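Local coordinates for putative polyphosphate kinase 2 family protein (Arthrobacter aurescens, PDB 3RHF) that probably transfers phosphate between polyphosphate and nucleotides, as a P-loop-type kinase of the polyphosphate kinase 2 family, at residues V184-S189 with I255-L260; A55-L60 with D263-L268; R162-I167 with Y228-E233; D120-I125 with N168-R173. All coordinates share one frame; numbering follows the deposited sequence.

Contact 1 of 4, residues V184-S189 with I255-L260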
loop_
_atom_site.group_PDB
_atom_site.type_symbol
_atom_site.label_atom_id
_atom_site.label_comp_id
_atom_site.label_asym_id
_atom_site.label_seq_id
_atom_site.Cartn_x
_atom_site.Cartn_y
_atom_site.Cartn_z
ATOM N N VAL A 184 -3.914 6.728 17.785
ATOM C CA VAL A 184 -4.149 5.433 18.382
ATOM C C VAL A 184 -2.891 4.955 19.081
ATOM O O VAL A 184 -1.766 4.988 18.527
ATOM C CB VAL A 184 -4.577 4.406 17.323
ATOM C CG1 VAL A 184 -4.286 3.021 17.804
ATOM C CG2 VAL A 184 -6.056 4.590 17.001
HETATM N N MSE A 185 -3.062 4.521 20.323
HETATM C CA MSE A 185 -1.967 3.812 21.013
HETATM C C MSE A 185 -2.377 2.383 21.246
HETATM O O MSE A 185 -3.390 2.101 21.878
HETATM C CB MSE A 185 -1.598 4.487 22.303
HETATM C CG MSE A 185 -0.296 3.903 22.920
HETATM SE SE MSE A 185 -0.673 2.936 24.611
HETATM C CE MSE A 185 1.211 2.521 25.173
ATOM N N LEU A 186 -1.597 1.472 20.703
ATOM C CA LEU A 186 -1.844 0.051 20.919
ATOM C C LEU A 186 -1.166 -0.413 22.203
ATOM O O LEU A 186 0.048 -0.418 22.284
ATOM C CB LEU A 186 -1.298 -0.791 19.748
ATOM C CG LEU A 186 -1.780 -0.432 18.369
ATOM C CD1 LEU A 186 -1.041 -1.331 17.435
ATOM C CD2 LEU A 186 -3.289 -0.590 18.293
ATOM N N ASN A 187 -1.955 -0.851 23.171
ATOM C CA ASN A 187 -1.464 -1.124 24.509
ATOM C C ASN A 187 -1.426 -2.658 24.770
ATOM O O ASN A 187 -2.454 -3.363 24.790
ATOM C CB ASN A 187 -2.382 -0.384 25.474
ATOM C CG ASN A 187 -1.953 -0.471 26.911
ATOM O OD1 ASN A 187 -0.788 -0.248 27.267
ATOM N ND2 ASN A 187 -2.917 -0.701 27.767
ATOM N N ILE A 188 -0.228 -3.185 24.926
ATOM C CA ILE A 188 -0.092 -4.570 25.359
ATOM C C ILE A 188 0.558 -4.578 26.715
ATOM O O ILE A 188 1.263 -3.623 27.085
ATOM C CB ILE A 188 0.693 -5.448 24.370
ATOM C CG1 ILE A 188 2.138 -4.932 24.179
ATOM C CG2 ILE A 188 -0.100 -5.538 23.038
ATOM C CD1 ILE A 188 2.989 -5.762 23.219
ATOM N N SER A 189 0.285 -5.641 27.461
ATOM C CA SER A 189 0.887 -5.846 28.778
ATOM C C SER A 189 2.351 -6.236 28.643
ATOM O O SER A 189 2.758 -6.809 27.626
ATOM C CB SER A 189 0.145 -6.929 29.537
ATOM O OG SER A 189 0.395 -8.180 28.953
ATOM N N ILE A 255 -10.059 -4.416 14.590
ATOM C CA ILE A 255 -11.378 -3.862 14.372
ATOM C C ILE A 255 -11.605 -2.556 15.115
ATOM O O ILE A 255 -12.484 -1.789 14.766
ATOM C CB ILE A 255 -12.503 -4.826 14.712
ATOM C CG1 ILE A 255 -12.398 -5.324 16.177
ATOM C CG2 ILE A 255 -12.527 -5.947 13.718
ATOM C CD1 ILE A 255 -13.611 -6.162 16.629
ATOM N N ALA A 256 -10.805 -2.288 16.136
ATOM C CA ALA A 256 -10.994 -1.046 16.905
ATOM C C ALA A 256 -10.346 0.089 16.108
ATOM O O ALA A 256 -10.924 1.169 15.948
ATOM C CB ALA A 256 -10.423 -1.169 18.340
ATOM N N VAL A 257 -9.166 -0.189 15.564
ATOM C CA VAL A 257 -8.511 0.778 14.722
ATOM C C VAL A 257 -9.379 1.025 13.522
ATOM O O VAL A 257 -9.719 2.182 13.215
ATOM C CB VAL A 257 -7.073 0.408 14.348
ATOM C CG1 VAL A 257 -6.552 1.411 13.349
ATOM C CG2 VAL A 257 -6.154 0.481 15.576
ATOM N N GLN A 258 -9.824 -0.036 12.866
ATOM C CA GLN A 258 -10.658 0.205 11.684
ATOM C C GLN A 258 -11.935 0.970 11.959
ATOM O O GLN A 258 -12.300 1.854 11.173
ATOM C CB GLN A 258 -10.899 -1.055 10.811
ATOM C CG GLN A 258 -9.857 -1.041 9.707
ATOM C CD GLN A 258 -9.886 -2.191 8.743
ATOM O OE1 GLN A 258 -8.850 -2.822 8.504
ATOM N NE2 GLN A 258 -11.049 -2.435 8.117
ATOM N N GLN A 259 -12.596 0.698 13.075
ATOM C CA GLN A 259 -13.885 1.376 13.339
ATOM C C GLN A 259 -13.633 2.817 13.653
ATOM O O GLN A 259 -14.432 3.674 13.318
ATOM C CB GLN A 259 -14.694 0.710 14.450
ATOM C CG GLN A 259 -16.185 1.049 14.448
ATOM C CD GLN A 259 -16.908 0.560 13.213
ATOM O OE1 GLN A 259 -16.848 -0.613 12.841
ATOM N NE2 GLN A 259 -17.607 1.458 12.566
ATOM N N LEU A 260 -12.485 3.108 14.234
ATOM C CA LEU A 260 -12.095 4.509 14.511
ATOM C C LEU A 260 -11.951 5.325 13.242
ATOM O O LEU A 260 -12.442 6.461 13.157
ATOM C CB LEU A 260 -10.779 4.546 15.292
ATOM C CG LEU A 260 -10.882 4.412 16.815
ATOM C CD1 LEU A 260 -9.483 4.360 17.368
ATOM C CD2 LEU A 260 -11.675 5.545 17.509
#

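Contact 2 of 4, residues A55-L60 with D263-L268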
loop_
_atom_site.group_PDB
_atom_site.type_symbol
_atom_site.label_atom_id
_atom_site.label_comp_id
_atom_site.label_asym_id
_atom_site.label_seq_id
_atom_site.Cartn_x
_atom_site.Cartn_y
_atom_site.Cartn_z
ATOM N N ALA A 55 -14.493 -3.466 3.177
ATOM C CA ALA A 55 -15.337 -2.980 2.107
ATOM C C ALA A 55 -15.843 -1.592 2.431
ATOM O O ALA A 55 -15.814 -0.698 1.574
ATOM C CB ALA A 55 -16.508 -3.914 1.862
ATOM N N ARG A 56 -16.291 -1.379 3.658
ATOM C CA ARG A 56 -16.719 -0.038 4.046
ATOM C C ARG A 56 -15.611 1.032 3.916
ATOM O O ARG A 56 -15.868 2.146 3.423
ATOM C CB ARG A 56 -17.227 -0.047 5.465
ATOM C CG ARG A 56 -18.503 -0.854 5.645
ATOM C CD ARG A 56 -18.856 -0.866 7.109
ATOM N NE ARG A 56 -19.739 -1.963 7.403
ATOM C CZ ARG A 56 -20.035 -2.406 8.617
ATOM N NH1 ARG A 56 -19.532 -1.831 9.706
ATOM N NH2 ARG A 56 -20.865 -3.432 8.727
ATOM N N LEU A 57 -14.402 0.690 4.394
ATOM C CA LEU A 57 -13.261 1.570 4.353
ATOM C C LEU A 57 -12.865 1.865 2.894
ATOM O O LEU A 57 -12.635 3.005 2.557
ATOM C CB LEU A 57 -12.104 0.951 5.128
ATOM C CG LEU A 57 -10.851 1.793 5.405
ATOM C CD1 LEU A 57 -11.195 2.993 6.231
ATOM C CD2 LEU A 57 -9.699 1.007 6.148
ATOM N N ALA A 58 -12.837 0.841 2.037
ATOM C CA ALA A 58 -12.544 1.031 0.608
ATOM C C ALA A 58 -13.520 2.052 -0.017
ATOM O O ALA A 58 -13.127 2.958 -0.705
ATOM C CB ALA A 58 -12.580 -0.294 -0.143
ATOM N N GLU A 59 -14.796 1.931 0.276
ATOM C CA GLU A 59 -15.747 2.881 -0.252
ATOM C C GLU A 59 -15.478 4.260 0.314
ATOM O O GLU A 59 -15.442 5.214 -0.414
ATOM C CB GLU A 59 -17.192 2.457 -0.006
ATOM C CG GLU A 59 -18.192 3.545 -0.360
ATOM C CD GLU A 59 -19.661 3.081 -0.517
ATOM O OE1 GLU A 59 -20.032 1.954 -0.090
ATOM O OE2 GLU A 59 -20.472 3.872 -1.083
ATOM N N LEU A 60 -15.291 4.387 1.609
ATOM C CA LEU A 60 -15.220 5.717 2.175
ATOM C C LEU A 60 -13.890 6.452 1.873
ATOM O O LEU A 60 -13.853 7.656 1.799
ATOM C CB LEU A 60 -15.460 5.666 3.658
ATOM C CG LEU A 60 -16.881 5.591 4.184
ATOM C CD1 LEU A 60 -16.751 5.249 5.617
ATOM C CD2 LEU A 60 -17.572 6.907 3.995
ATOM N N ASP A 263 -15.515 5.725 11.556
ATOM C CA ASP A 263 -16.333 6.679 12.280
ATOM C C ASP A 263 -15.797 8.112 12.033
ATOM O O ASP A 263 -16.575 9.025 11.891
ATOM C CB ASP A 263 -16.338 6.351 13.770
ATOM C CG ASP A 263 -17.114 5.027 14.128
ATOM O OD1 ASP A 263 -17.727 4.329 13.258
ATOM O OD2 ASP A 263 -17.126 4.701 15.352
ATOM N N ALA A 264 -14.474 8.283 11.973
ATOM C CA ALA A 264 -13.845 9.568 11.611
ATOM C C ALA A 264 -14.227 9.984 10.166
ATOM O O ALA A 264 -14.589 11.127 9.920
ATOM C CB ALA A 264 -12.333 9.487 11.757
ATOM N N LEU A 265 -14.166 9.036 9.244
ATOM C CA LEU A 265 -14.524 9.272 7.877
ATOM C C LEU A 265 -16.004 9.513 7.698
ATOM O O LEU A 265 -16.394 10.284 6.848
ATOM C CB LEU A 265 -14.129 8.087 7.039
ATOM C CG LEU A 265 -12.663 7.947 6.755
ATOM C CD1 LEU A 265 -12.265 6.628 6.274
ATOM C CD2 LEU A 265 -12.340 8.968 5.729
ATOM N N GLY A 266 -16.830 8.845 8.488
ATOM C CA GLY A 266 -18.297 9.019 8.448
ATOM C C GLY A 266 -18.719 10.376 8.989
ATOM O O GLY A 266 -19.784 10.885 8.665
ATOM N N GLY A 267 -17.863 10.964 9.816
ATOM C CA GLY A 267 -18.094 12.280 10.364
ATOM C C GLY A 267 -17.766 13.335 9.336
ATOM O O GLY A 267 -18.016 14.496 9.565
ATOM N N LEU A 268 -17.207 12.973 8.190
ATOM C CA LEU A 268 -16.864 14.003 7.211
ATOM C C LEU A 268 -17.951 14.303 6.171
ATOM O O LEU A 268 -17.779 15.223 5.429
ATOM C CB LEU A 268 -15.562 13.657 6.537
ATOM C CG LEU A 268 -14.363 13.648 7.484
ATOM C CD1 LEU A 268 -13.158 13.108 6.766
ATOM C CD2 LEU A 268 -14.105 15.046 8.004
#

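Contact 3 of 4, residues R162-I167 with Y228-E233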
loop_
_atom_site.group_PDB
_atom_site.type_symbol
_atom_site.label_atom_id
_atom_site.label_comp_id
_atom_site.label_asym_id
_atom_site.label_seq_id
_atom_site.Cartn_x
_atom_site.Cartn_y
_atom_site.Cartn_z
ATOM N N ARG A 162 8.070 22.128 25.961
ATOM C CA ARG A 162 7.886 22.869 24.731
ATOM C C ARG A 162 7.442 21.938 23.596
ATOM O O ARG A 162 6.676 22.328 22.717
ATOM C CB ARG A 162 9.129 23.705 24.325
ATOM C CG ARG A 162 10.096 23.025 23.300
ATOM C CD ARG A 162 11.040 24.007 22.529
ATOM N NE ARG A 162 10.631 24.147 21.122
ATOM C CZ ARG A 162 10.858 23.255 20.153
ATOM N NH1 ARG A 162 10.404 23.514 18.932
ATOM N NH2 ARG A 162 11.519 22.115 20.386
ATOM N N ARG A 163 7.909 20.707 23.612
ATOM C CA ARG A 163 7.531 19.772 22.577
ATOM C C ARG A 163 6.072 19.399 22.635
ATOM O O ARG A 163 5.412 19.303 21.609
ATOM C CB ARG A 163 8.367 18.557 22.671
ATOM C CG ARG A 163 9.703 18.847 22.164
ATOM C CD ARG A 163 10.470 17.603 22.173
ATOM N NE ARG A 163 11.836 17.866 21.805
ATOM C CZ ARG A 163 12.754 16.925 21.679
ATOM N NH1 ARG A 163 12.437 15.663 21.892
ATOM N NH2 ARG A 163 13.987 17.257 21.325
ATOM N N TYR A 164 5.562 19.235 23.838
ATOM C CA TYR A 164 4.156 18.974 24.015
ATOM C C TYR A 164 3.326 20.111 23.431
ATOM O O TYR A 164 2.306 19.865 22.753
ATOM C CB TYR A 164 3.811 18.835 25.498
ATOM C CG TYR A 164 4.380 17.631 26.163
ATOM C CD1 TYR A 164 4.371 16.378 25.541
ATOM C CD2 TYR A 164 4.893 17.718 27.434
ATOM C CE1 TYR A 164 4.897 15.252 26.203
ATOM C CE2 TYR A 164 5.415 16.627 28.096
ATOM C CZ TYR A 164 5.422 15.412 27.497
ATOM O OH TYR A 164 5.935 14.357 28.176
ATOM N N ALA A 165 3.732 21.341 23.724
ATOM C CA ALA A 165 2.995 22.496 23.246
ATOM C C ALA A 165 3.142 22.603 21.729
ATOM O O ALA A 165 2.188 22.965 21.062
ATOM C CB ALA A 165 3.420 23.804 23.959
ATOM N N ALA A 166 4.301 22.253 21.180
ATOM C CA ALA A 166 4.476 22.337 19.718
ATOM C C ALA A 166 3.582 21.331 18.953
ATOM O O ALA A 166 2.947 21.660 17.924
ATOM C CB ALA A 166 5.923 22.157 19.352
ATOM N N ILE A 167 3.532 20.108 19.483
ATOM C CA ILE A 167 2.704 19.048 18.961
ATOM C C ILE A 167 1.252 19.538 18.904
ATOM O O ILE A 167 0.623 19.512 17.866
ATOM C CB ILE A 167 2.886 17.753 19.820
ATOM C CG1 ILE A 167 4.233 17.090 19.511
ATOM C CG2 ILE A 167 1.830 16.781 19.568
ATOM C CD1 ILE A 167 4.701 16.063 20.545
ATOM N N TYR A 228 4.140 7.672 28.100
ATOM C CA TYR A 228 2.911 7.648 27.356
ATOM C C TYR A 228 1.852 8.386 28.133
ATOM O O TYR A 228 1.139 9.225 27.585
ATOM C CB TYR A 228 2.464 6.196 27.048
ATOM C CG TYR A 228 3.011 5.702 25.716
ATOM C CD1 TYR A 228 2.473 6.151 24.519
ATOM C CD2 TYR A 228 4.093 4.823 25.652
ATOM C CE1 TYR A 228 2.983 5.737 23.315
ATOM C CE2 TYR A 228 4.606 4.405 24.413
ATOM C CZ TYR A 228 4.041 4.878 23.251
ATOM O OH TYR A 228 4.525 4.503 22.002
ATOM N N SER A 229 1.736 8.064 29.417
ATOM C CA SER A 229 0.628 8.564 30.191
ATOM C C SER A 229 0.759 10.053 30.336
ATOM O O SER A 229 -0.228 10.743 30.283
ATOM C CB SER A 229 0.518 7.858 31.547
ATOM O OG SER A 229 1.635 8.165 32.293
ATOM N N VAL A 230 1.983 10.555 30.469
ATOM C CA VAL A 230 2.196 12.000 30.545
ATOM C C VAL A 230 1.863 12.651 29.211
ATOM O O VAL A 230 1.051 13.594 29.162
ATOM C CB VAL A 230 3.608 12.361 30.999
ATOM C CG1 VAL A 230 3.850 13.900 30.872
ATOM C CG2 VAL A 230 3.805 11.876 32.437
ATOM N N ALA A 231 2.454 12.123 28.146
ATOM C CA ALA A 231 2.094 12.489 26.760
ATOM C C ALA A 231 0.591 12.602 26.549
ATOM O O ALA A 231 0.144 13.553 25.910
ATOM C CB ALA A 231 2.686 11.474 25.748
ATOM N N PHE A 232 -0.185 11.653 27.079
ATOM C CA PHE A 232 -1.651 11.729 26.937
ATOM C C PHE A 232 -2.259 12.844 27.779
ATOM O O PHE A 232 -3.204 13.480 27.335
ATOM C CB PHE A 232 -2.417 10.435 27.296
ATOM C CG PHE A 232 -1.964 9.186 26.569
ATOM C CD1 PHE A 232 -1.529 9.219 25.277
ATOM C CD2 PHE A 232 -2.002 7.970 27.218
ATOM C CE1 PHE A 232 -1.116 8.070 24.653
ATOM C CE2 PHE A 232 -1.593 6.837 26.611
ATOM C CZ PHE A 232 -1.130 6.897 25.313
ATOM N N GLU A 233 -1.761 13.087 28.986
ATOM C CA GLU A 233 -2.287 14.208 29.778
ATOM C C GLU A 233 -1.990 15.496 29.054
ATOM O O GLU A 233 -2.726 16.438 29.168
ATOM C CB GLU A 233 -1.659 14.284 31.192
ATOM C CG GLU A 233 -2.167 13.183 32.189
ATOM C CD GLU A 233 -1.364 13.125 33.529
ATOM O OE1 GLU A 233 -0.788 14.203 33.873
ATOM O OE2 GLU A 233 -1.324 12.031 34.201
#

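Contact 4 of 4, residues D120-I125 with N168-R173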
loop_
_atom_site.group_PDB
_atom_site.type_symbol
_atom_site.label_atom_id
_atom_site.label_comp_id
_atom_site.label_asym_id
_atom_site.label_seq_id
_atom_site.Cartn_x
_atom_site.Cartn_y
_atom_site.Cartn_z
ATOM N N ASP A 120 14.331 21.302 13.770
ATOM C CA ASP A 120 13.331 21.112 14.792
ATOM C C ASP A 120 12.636 19.774 14.542
ATOM O O ASP A 120 12.562 19.322 13.419
ATOM C CB ASP A 120 12.308 22.216 14.731
ATOM C CG ASP A 120 11.222 22.006 15.718
ATOM O OD1 ASP A 120 11.548 22.152 16.917
ATOM O OD2 ASP A 120 10.077 21.667 15.326
ATOM N N PHE A 121 12.141 19.148 15.607
ATOM C CA PHE A 121 11.714 17.754 15.545
ATOM C C PHE A 121 10.494 17.558 14.672
ATOM O O PHE A 121 10.364 16.506 14.093
ATOM C CB PHE A 121 11.496 17.184 16.932
ATOM C CG PHE A 121 10.214 17.594 17.569
ATOM C CD1 PHE A 121 9.158 16.719 17.646
ATOM C CD2 PHE A 121 10.058 18.856 18.114
ATOM C CE1 PHE A 121 7.957 17.115 18.249
ATOM C CE2 PHE A 121 8.887 19.243 18.710
ATOM C CZ PHE A 121 7.829 18.378 18.787
ATOM N N LEU A 122 9.647 18.578 14.535
ATOM C CA LEU A 122 8.514 18.550 13.594
ATOM C C LEU A 122 8.820 18.735 12.105
ATOM O O LEU A 122 7.943 18.525 11.272
ATOM C CB LEU A 122 7.468 19.574 13.993
ATOM C CG LEU A 122 6.888 19.311 15.374
ATOM C CD1 LEU A 122 5.966 20.487 15.687
ATOM C CD2 LEU A 122 6.157 17.944 15.441
ATOM N N TRP A 123 10.024 19.112 11.742
ATOM C CA TRP A 123 10.267 19.415 10.346
ATOM C C TRP A 123 10.007 18.155 9.526
ATOM O O TRP A 123 9.266 18.187 8.555
ATOM C CB TRP A 123 11.681 19.929 10.157
ATOM C CG TRP A 123 12.136 20.171 8.746
ATOM C CD1 TRP A 123 11.866 21.269 7.980
ATOM C CD2 TRP A 123 13.002 19.342 7.962
ATOM N NE1 TRP A 123 12.467 21.137 6.735
ATOM C CE2 TRP A 123 13.171 19.969 6.713
ATOM C CE3 TRP A 123 13.624 18.118 8.186
ATOM C CZ2 TRP A 123 13.970 19.445 5.722
ATOM C CZ3 TRP A 123 14.414 17.579 7.187
ATOM C CH2 TRP A 123 14.574 18.239 5.965
ATOM N N ARG A 124 10.560 17.013 9.942
ATOM C CA ARG A 124 10.407 15.795 9.142
ATOM C C ARG A 124 8.992 15.266 9.117
ATOM O O ARG A 124 8.608 14.590 8.178
ATOM C CB ARG A 124 11.366 14.718 9.607
ATOM C CG ARG A 124 11.101 14.196 11.010
ATOM C CD ARG A 124 12.052 13.087 11.295
ATOM N NE ARG A 124 11.732 12.301 12.470
ATOM C CZ ARG A 124 12.088 11.017 12.608
ATOM N NH1 ARG A 124 12.756 10.347 11.633
ATOM N NH2 ARG A 124 11.742 10.369 13.704
ATOM N N ILE A 125 8.213 15.621 10.125
ATOM C CA ILE A 125 6.867 15.166 10.222
ATOM C C ILE A 125 5.940 15.952 9.306
ATOM O O ILE A 125 5.100 15.345 8.599
ATOM C CB ILE A 125 6.319 15.264 11.649
ATOM C CG1 ILE A 125 7.300 14.713 12.702
ATOM C CG2 ILE A 125 4.998 14.451 11.724
ATOM C CD1 ILE A 125 7.599 13.194 12.555
ATOM N N ASN A 168 0.732 20.045 20.004
ATOM C CA ASN A 168 -0.625 20.524 20.032
ATOM C C ASN A 168 -0.904 21.639 19.029
ATOM O O ASN A 168 -1.983 21.667 18.422
ATOM C CB ASN A 168 -0.977 20.971 21.436
ATOM C CG ASN A 168 -1.187 19.792 22.391
ATOM O OD1 ASN A 168 -1.500 18.652 21.977
ATOM N ND2 ASN A 168 -1.036 20.056 23.667
ATOM N N ASP A 169 0.068 22.528 18.841
ATOM C CA ASP A 169 -0.037 23.636 17.891
ATOM C C ASP A 169 -0.030 23.118 16.479
ATOM O O ASP A 169 -0.863 23.524 15.672
ATOM C CB ASP A 169 1.109 24.621 18.045
ATOM C CG ASP A 169 1.068 25.743 16.976
ATOM O OD1 ASP A 169 0.226 26.687 17.095
ATOM O OD2 ASP A 169 1.874 25.704 15.997
ATOM N N PHE A 170 0.887 22.196 16.213
ATOM C CA PHE A 170 0.924 21.418 14.982
ATOM C C PHE A 170 -0.356 20.691 14.675
ATOM O O PHE A 170 -0.971 20.879 13.594
ATOM C CB PHE A 170 2.003 20.414 15.119
ATOM C CG PHE A 170 2.142 19.498 13.997
ATOM C CD1 PHE A 170 2.400 19.969 12.722
ATOM C CD2 PHE A 170 2.125 18.156 14.208
ATOM C CE1 PHE A 170 2.591 19.092 11.664
ATOM C CE2 PHE A 170 2.343 17.276 13.155
ATOM C CZ PHE A 170 2.563 17.750 11.885
ATOM N N GLU A 171 -0.816 19.863 15.590
ATOM C CA GLU A 171 -2.083 19.162 15.311
ATOM C C GLU A 171 -3.234 20.166 15.078
ATOM O O GLU A 171 -4.131 19.948 14.293
ATOM C CB GLU A 171 -2.383 18.189 16.438
ATOM C CG GLU A 171 -1.387 17.048 16.382
ATOM C CD GLU A 171 -1.471 16.063 17.557
ATOM O OE1 GLU A 171 -2.374 16.232 18.437
ATOM O OE2 GLU A 171 -0.617 15.112 17.550
ATOM N N SER A 172 -3.191 21.281 15.784
ATOM C CA SER A 172 -4.195 22.300 15.620
ATOM C C SER A 172 -4.103 22.957 14.216
ATOM O O SER A 172 -5.112 23.278 13.599
ATOM C CB SER A 172 -4.064 23.326 16.754
ATOM O OG SER A 172 -4.823 24.465 16.444
ATOM N N ARG A 173 -2.900 23.115 13.690
ATOM C CA ARG A 173 -2.760 23.688 12.360
ATOM C C ARG A 173 -3.323 22.707 11.344
ATOM O O ARG A 173 -4.058 23.100 10.421
ATOM C CB ARG A 173 -1.306 24.057 12.069
ATOM C CG ARG A 173 -0.933 25.497 12.501
ATOM C CD ARG A 173 0.482 25.662 13.169
ATOM N NE ARG A 173 1.479 24.914 12.420
ATOM C CZ ARG A 173 2.507 24.259 12.928
ATOM N NH1 ARG A 173 2.749 24.266 14.215
ATOM N NH2 ARG A 173 3.318 23.595 12.107
#

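Contact 1 of 4, residues V184-S189 with I255-L260
Val184 meets helix 250-266 with both of its methyls: CG2 lies 3.5 Å from Leu260 CD1, and CG1 lies 3.9 Å from Val257 CG2. A second strand residue, Leu186, brings its CD2 to 4.1 Å from the same Val257 CG2, and its side chain crosses that of Val257 at about a right angle. Val257 CG2 thus takes a methyl from each of two strand residues that lie on the same side of the strand. Val184 can serve two partners because CG1 stands anti to the backbone N (chi1 157°) while CG2 lies beside that N, so the fork opens toward successive turns of the helix. Beta-branched valine suits the strand, and its short, forked side chain fits where strand 184-187 and helix 255-260 run antiparallel (170°), their axes 10.4 Å apart at closest approach. All four side chains are buried, and the contact is wholly apolar. Further out, on a side of the helix that does not meet the strand, Gln258 is hydrogen-bonded to His94 and Asp54. Strand 179-187 lies between strands 75-82 and 242-246 of the parallel sheet, and helix 250-266 packs on one face of it, touching helix 43-69 through Ile255 and Gln258.

Contact 2 of 4, residues A55-L60 with D263-L268
Leu57 holds CG anti to its backbone N (chi1 -171°), whereas Leu60 and Leu265 both place CG beside theirs, so Leu57 and Leu60 send their side chains off helix 43-69 in different directions, each ending with CD1 at Leu265. Leu57 CD1 reaches Leu265 CD1 at 3.8 Å, the two side chains crossing at about a right angle. Leu60, one turn further along helix 43-69, slides past Leu265 in the opposite direction and sets CD1 4.1 Å from Leu265 CB. Leu265 is therefore touched at its base by one leucine and at its branch by the other, as expected when residues three apart lie on the same side of a helix. Leucine suits all three positions, since its branched end can fill the space between two helices without a polar partner. The backbones are nearest at Leu60 and Leu265, their CA atoms 6.8 Å apart. Gly266 follows directly and has no side chain to add there. The polar residues serve other partners: Arg56 forms a salt bridge with Glu11, and Asp263 accepts from Ser15. Leu57 and Leu60 also touch Leu262, while Leu265 packs on Leu76 of strand 75-82, so helix 250-266 is sandwiched between the sheet and helix 43-69.

Contact 3 of 4, residues R162-I167 with Y228-E233
Tyr164 alone of 162-167 reaches across to helix 221-235, touching Val230 and Ala231. Arg162 and Arg163, which precede it, face other partners: both are bridged to Glu159, and Arg163 makes a cation-pi contact with Phe121. At Tyr164, CG lies beside the backbone N (chi1 -68°), and the ring extends from helix 157-176 toward the second helix. Its OH comes within 3.4 Å of Val230 CG1, and CZ is 4.0 Å from that methyl, the two side chains crossing at about a right angle. On one side of the ring, CE1 lies 4.0 Å from Ala231 CA. Alanine suits this place because its small side chain lets the ring come close to the helix backbone, and valine offers a methyl to the far end of the ring. Replacing Tyr164 by an alanine would probably open a gap between the helices and strip Val230 and Ala231 of their aromatic cover. Farther along, Ile167 turns to Tyr143 and Phe121. Arg150 of helix 148-151 touches both Tyr164 and Val230, and on the other side of helix 221-235 Tyr228 and Phe232 pack on Met185 of the sheet. Tyr164 thus joins helix 157-176 to helix 221-235 within one helical layer of the three-layer alpha/beta/alpha sandwich.

Contact 4 of 4, residues D120-I125 with N168-R173
Phe170 and Leu122 make the first of two apolar contacts, with Leu122 CD1 4.0 Å from Phe170 CB and Leu122 CD2 over one face of the ring. Ile125, three residues later, brings its CG2 to 4.1 Å from Phe170 CZ at the far end of that ring. The phenylalanine side chain is thus met from its CB to its CZ by two aliphatic side chains. Phe170 can meet both because its CG is anti to the backbone N (chi1 177°), which carries the ring out from helix 157-176. A large flat ring suits this place, offering a face to the leucine while its far end reaches the isoleucine; all three residues are buried.

No hydrogen bond crosses between the segments; their polar side-chain bonds to each other's neighbours in sequence are local. Asp120 accepts from Leu122 N through OD2, at 3.2 Å, with the donor above the carboxylate plane (61° out of it); this capping bond lies within the type I turn from Asp120 to Trp123, itself spanned by the Trp123 N to Asp120 O bond, and probably helps hold Leu122 in place. Arg173 is modelled in a salt bridge to Asp169, though so close that its exact geometry is doubtful, and one face of its guanidinium lies over Phe170 CA.

Arg173 also pairs with Glu126, joining the two helices beside the apolar contact, and Glu171 binds Lys183 of strand 179-187. A capped turn and short helix, seated by leucine and isoleucine on a phenylalanine, thereby fasten 123-126 to helix 157-176 in one helical layer of the alpha/beta/alpha sandwich.

In the fold
From the N terminus, helix 43-69 opens contact 2, which closes only at 263-268, late in the chain, so the other three contacts nest inside its loop. Contact 4 opens next, at 120-125, and closes on helix 157-176. Contact 3 starts on that same helix before contact 4 closes, so these two cross; Arg162 and Asp120 join them by a salt bridge. Strand 179-187 then opens contact 1 while contact 3 is still open, giving a second crossing, and Met185 packs on Tyr228 and Phe232. Contacts 1 and 2 share helix 250-266: contact 1 ties it to the sheet and contact 2 to helix 43-69, whereas contacts 3 and 4 join helices on the sheet's other side.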